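Local coordinates for protein putative cytosine/guanine deaminase (Unidentified, PDB 2PAJ) that hydrolytically deaminates 2-amino-4-hydroxypteridines such as isoxanthopterin to 2,4-dihydroxypteridines, releasing ammonium with the help of zinc, at residues A71-T75 and M346-V350; A132-N138 and L162-R168. All blocks are in the same frame, centred on the assembly; numbering follows the deposited sequence.

Contact 1. Residues A71-T75 and M346-V350; sequences AWVNT and MISEV
Asn74 OD1 accepts a hydrogen bond from the backbone N of Val335 and lies 4.0 Å from Met346 SD. The Asn74 amide is placed by its first torsion, with CG anti to the backbone N (chi1 172°). Its ND2 makes a weak hydrogen bond to His76 O, so both ends of the amide have polar partners. Met346 is bent twice, at chi2 (-57°) and chi3 (-72°). The bends bring SD beside Asn74 and turn CE back toward the backbone of the strand, 3.9 Å from Val73 O.

The rest of the contact is apolar and centres on the Trp72 indole. Two side chains of the helix, one turn apart, lie over the same ring face. Met346 CB sits 3.9 Å from the centroid of the five-membered ring. Val350 CG2 sits 3.9 Å from the centroid of the six-membered ring. Both are CH-pi contacts. Ile347 CG1 approaches NE1 of Trp72 obliquely at 4.0 Å. Thr391 of helix 383-398 also touches the Trp72 side chain.

All the touching residues are buried. Helix 346-359, which follows the last barrel strand, thus packs against strand 67-73, the first, as expected where a TIM barrel closes on itself.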
# COMPACT_ATOMS: atom_id res chain seq x y z
N ALA A 71 10.21 -6.07 1.22
CA ALA A 71 9.44 -5.32 0.23
C ALA A 71 8.45 -4.37 0.91
O ALA A 71 7.97 -4.66 2.00
CB ALA A 71 8.72 -6.28 -0.71
N TRP A 72 8.14 -3.24 0.29
CA TRP A 72 7.22 -2.29 0.90
C TRP A 72 5.77 -2.76 0.90
O TRP A 72 5.35 -3.57 0.08
CB TRP A 72 7.25 -0.93 0.17
CG TRP A 72 8.59 -0.28 0.08
CD1 TRP A 72 9.35 -0.11 -1.04
CD2 TRP A 72 9.36 0.23 1.17
NE1 TRP A 72 10.55 0.46 -0.71
CE2 TRP A 72 10.59 0.69 0.64
CE3 TRP A 72 9.14 0.35 2.55
CZ2 TRP A 72 11.59 1.25 1.44
CZ3 TRP A 72 10.13 0.90 3.35
CH2 TRP A 72 11.35 1.35 2.78
N VAL A 73 5.02 -2.23 1.86
CA VAL A 73 3.61 -2.51 2.01
C VAL A 73 2.90 -1.16 1.96
O VAL A 73 3.02 -0.34 2.88
CB VAL A 73 3.32 -3.20 3.36
CG1 VAL A 73 1.85 -3.57 3.45
CG2 VAL A 73 4.19 -4.42 3.51
N ASN A 74 2.18 -0.91 0.88
CA ASN A 74 1.43 0.33 0.71
C ASN A 74 0.03 0.10 1.26
O ASN A 74 -0.67 -0.78 0.80
CB ASN A 74 1.37 0.69 -0.77
CG ASN A 74 0.46 1.86 -1.05
OD1 ASN A 74 0.77 3.00 -0.70
ND2 ASN A 74 -0.69 1.59 -1.66
N THR A 75 -0.36 0.90 2.25
CA THR A 75 -1.67 0.74 2.87
C THR A 75 -2.77 1.72 2.46
O THR A 75 -3.83 1.74 3.08
CB THR A 75 -1.55 0.77 4.40
OG1 THR A 75 -1.05 2.03 4.83
CG2 THR A 75 -0.61 -0.31 4.86
N MET A 346 6.59 4.08 -3.17
CA MET A 346 6.97 3.95 -1.78
C MET A 346 8.32 4.52 -1.40
O MET A 346 8.57 4.80 -0.23
CB MET A 346 6.86 2.48 -1.34
CG MET A 346 5.43 2.04 -0.96
SD MET A 346 4.65 3.01 0.37
CE MET A 346 5.54 2.47 1.77
N ILE A 347 9.21 4.71 -2.36
CA ILE A 347 10.51 5.28 -2.02
C ILE A 347 10.41 6.79 -1.81
O ILE A 347 10.92 7.32 -0.82
CB ILE A 347 11.55 4.89 -3.08
CG1 ILE A 347 12.10 3.51 -2.73
CG2 ILE A 347 12.67 5.90 -3.14
CD1 ILE A 347 12.74 2.79 -3.87
N SER A 348 9.73 7.49 -2.72
CA SER A 348 9.55 8.92 -2.58
C SER A 348 8.83 9.20 -1.27
O SER A 348 9.16 10.15 -0.55
CB SER A 348 8.70 9.46 -3.72
OG SER A 348 9.27 9.16 -4.98
N GLU A 349 7.85 8.35 -0.96
CA GLU A 349 7.04 8.47 0.25
C GLU A 349 7.82 8.25 1.52
O GLU A 349 7.71 9.00 2.48
CB GLU A 349 5.86 7.49 0.19
CG GLU A 349 4.59 8.09 -0.41
CD GLU A 349 3.99 9.17 0.48
OE1 GLU A 349 3.90 8.95 1.71
OE2 GLU A 349 3.58 10.22 -0.04
N VAL A 350 8.62 7.19 1.52
CA VAL A 350 9.44 6.85 2.67
C VAL A 350 10.49 7.94 2.91
O VAL A 350 10.84 8.26 4.05
CB VAL A 350 10.07 5.46 2.43
CG1 VAL A 350 11.39 5.32 3.13
CG2 VAL A 350 9.10 4.40 2.90

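Contact 2. Residues A132-N138 and L162-R168; sequences ATVADHN and LRFVLLR
Arg163 N bonds to Ala132 O (3.0 Å), the first of five backbone hydrogen bonds that join strands 131-136 and 163-168 in parallel. Val134 N bonds to Arg163 O (3.2 Å). Val165 N bonds to Val134 O (2.9 Å), Asp136 N to Val165 O, and Leu167 N to Asp136 O. Donors alternate between the strands, whose axes run 13° apart. CA-H...O contacts supplement them, as from Ala135 CA to Val165 O.

Apolar contacts form on both sides of the sheet. Ala135 CB meets Val165 CB at 3.9 Å, and Leu167 CD1 lies near the same methyl. On the other side, Phe164 has CG anti to its backbone N (chi1 -170°). This carries CZ to 3.7 Å from Asp136 CB. Val134 CG2 touches Leu162 CD1. Helices 112-127 and 149-159 cover this side.

Several polar side chains find their main partners outside the two strands. Arg163 CD passes Thr133 OG1 at 3.5 Å, and Arg163 NH2 forms a salt bridge with Asp413. Asp136 OD1 accepts a bond from Leu79 N. The His137 ring has Leu167 O at its edge, 3.5 Å from CD2, and its NE2 bonds to Ala218 O.

With helix 149-159 the strands make a right-handed beta-alpha-beta unit of the TIM barrel.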
# COMPACT_ATOMS: atom_id res chain seq x y z
N ALA A 132 5.78 -4.73 -2.75
CA ALA A 132 5.23 -6.02 -3.17
C ALA A 132 3.76 -6.21 -2.78
O ALA A 132 3.03 -7.01 -3.37
CB ALA A 132 6.08 -7.15 -2.60
N THR A 133 3.32 -5.46 -1.76
CA THR A 133 1.95 -5.51 -1.28
C THR A 133 1.33 -4.13 -1.46
O THR A 133 1.76 -3.17 -0.84
CB THR A 133 1.87 -5.87 0.22
OG1 THR A 133 2.76 -6.96 0.50
CG2 THR A 133 0.46 -6.30 0.57
N VAL A 134 0.33 -4.05 -2.32
CA VAL A 134 -0.34 -2.80 -2.59
C VAL A 134 -1.79 -2.85 -2.12
O VAL A 134 -2.45 -3.87 -2.22
CB VAL A 134 -0.33 -2.49 -4.10
CG1 VAL A 134 -0.84 -1.09 -4.35
CG2 VAL A 134 1.07 -2.69 -4.67
N ALA A 135 -2.27 -1.73 -1.59
CA ALA A 135 -3.63 -1.63 -1.12
C ALA A 135 -4.23 -0.43 -1.83
O ALA A 135 -3.70 0.68 -1.73
CB ALA A 135 -3.67 -1.43 0.40
N ASP A 136 -5.30 -0.66 -2.59
CA ASP A 136 -5.94 0.44 -3.29
C ASP A 136 -7.31 0.75 -2.72
O ASP A 136 -8.12 -0.15 -2.50
CB ASP A 136 -6.05 0.14 -4.79
CG ASP A 136 -6.74 1.26 -5.55
OD1 ASP A 136 -6.26 2.41 -5.51
OD2 ASP A 136 -7.79 0.99 -6.19
N HIS A 137 -7.55 2.03 -2.45
CA HIS A 137 -8.83 2.51 -1.93
C HIS A 137 -9.62 2.87 -3.18
O HIS A 137 -9.71 4.03 -3.57
CB HIS A 137 -8.63 3.74 -1.04
CG HIS A 137 -9.86 4.12 -0.26
ND1 HIS A 137 -9.91 5.24 0.54
CD2 HIS A 137 -11.07 3.52 -0.15
CE1 HIS A 137 -11.10 5.32 1.11
NE2 HIS A 137 -11.82 4.29 0.70
N ASN A 138 -10.15 1.84 -3.83
CA ASN A 138 -10.91 1.99 -5.05
C ASN A 138 -12.33 2.46 -4.76
O ASN A 138 -13.02 1.90 -3.91
CB ASN A 138 -10.92 0.67 -5.83
CG ASN A 138 -11.68 0.77 -7.14
OD1 ASN A 138 -11.80 1.85 -7.73
ND2 ASN A 138 -12.18 -0.37 -7.62
N LEU A 162 2.06 -9.41 -7.69
CA LEU A 162 1.95 -8.69 -6.42
C LEU A 162 0.76 -9.09 -5.56
O LEU A 162 -0.27 -9.52 -6.07
CB LEU A 162 1.85 -7.18 -6.69
CG LEU A 162 2.68 -6.55 -7.81
CD1 LEU A 162 2.32 -5.08 -7.94
CD2 LEU A 162 4.16 -6.71 -7.51
N ARG A 163 0.90 -8.94 -4.25
CA ARG A 163 -0.21 -9.23 -3.34
C ARG A 163 -1.06 -7.99 -3.44
O ARG A 163 -0.54 -6.88 -3.40
CB ARG A 163 0.25 -9.34 -1.89
CG ARG A 163 1.27 -10.40 -1.56
CD ARG A 163 1.61 -10.26 -0.08
NE ARG A 163 2.67 -11.15 0.33
CZ ARG A 163 2.51 -12.46 0.49
NH1 ARG A 163 1.32 -12.99 0.26
NH2 ARG A 163 3.53 -13.22 0.84
N PHE A 164 -2.37 -8.16 -3.56
CA PHE A 164 -3.27 -7.02 -3.67
C PHE A 164 -4.31 -7.00 -2.57
O PHE A 164 -4.84 -8.03 -2.18
CB PHE A 164 -3.96 -7.01 -5.03
CG PHE A 164 -4.72 -5.75 -5.31
CD1 PHE A 164 -4.05 -4.54 -5.47
CD2 PHE A 164 -6.10 -5.78 -5.40
CE1 PHE A 164 -4.75 -3.36 -5.72
CE2 PHE A 164 -6.82 -4.61 -5.65
CZ PHE A 164 -6.15 -3.39 -5.81
N VAL A 165 -4.60 -5.81 -2.06
CA VAL A 165 -5.59 -5.64 -1.01
C VAL A 165 -6.64 -4.66 -1.52
O VAL A 165 -6.36 -3.47 -1.68
CB VAL A 165 -4.95 -5.08 0.29
CG1 VAL A 165 -6.01 -4.85 1.34
CG2 VAL A 165 -3.90 -6.03 0.80
N LEU A 166 -7.84 -5.16 -1.77
CA LEU A 166 -8.91 -4.30 -2.26
C LEU A 166 -9.65 -3.57 -1.14
O LEU A 166 -10.20 -4.20 -0.24
CB LEU A 166 -9.91 -5.12 -3.08
CG LEU A 166 -11.12 -4.34 -3.61
CD1 LEU A 166 -10.66 -3.18 -4.48
CD2 LEU A 166 -12.02 -5.28 -4.40
N LEU A 167 -9.65 -2.25 -1.22
CA LEU A 167 -10.33 -1.42 -0.23
C LEU A 167 -11.58 -0.87 -0.93
O LEU A 167 -11.61 0.27 -1.39
CB LEU A 167 -9.41 -0.27 0.21
CG LEU A 167 -7.96 -0.57 0.58
CD1 LEU A 167 -7.27 0.71 1.02
CD2 LEU A 167 -7.92 -1.61 1.67
N ARG A 168 -12.61 -1.72 -1.00
CA ARG A 168 -13.87 -1.40 -1.66
C ARG A 168 -14.52 -0.15 -1.08
O ARG A 168 -15.10 -0.19 -0.00
CB ARG A 168 -14.81 -2.61 -1.53
CG ARG A 168 -15.77 -2.83 -2.70
CD ARG A 168 -16.84 -1.75 -2.79
NE ARG A 168 -17.86 -2.08 -3.79
CZ ARG A 168 -18.89 -1.29 -4.08
NH1 ARG A 168 -19.06 -0.14 -3.46
NH2 ARG A 168 -19.76 -1.66 -5.02

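The two contacts meet through neighbouring barrel strands, and their centres are 13 Å apart. Two probable backbone hydrogen bonds join them: Asn74 N to Thr133 O (2.9 Å) and Ala132 N to Trp72 O (3.1 Å). Contact 1 packs one side of strand 67-73 against a helix, while contact 2 continues the barrel wall from strand 131-136 to the next strand. Both lead toward the metal site. Asn74 comes just before the zinc ligands His76 and His78, and its side chain is about 10 Å from the zinc ion. The His137 side chain is nearer, about 5 Å from zinc. The backbone O of His137 accepts a hydrogen bond from His78 ND1, consistent with a second-shell role.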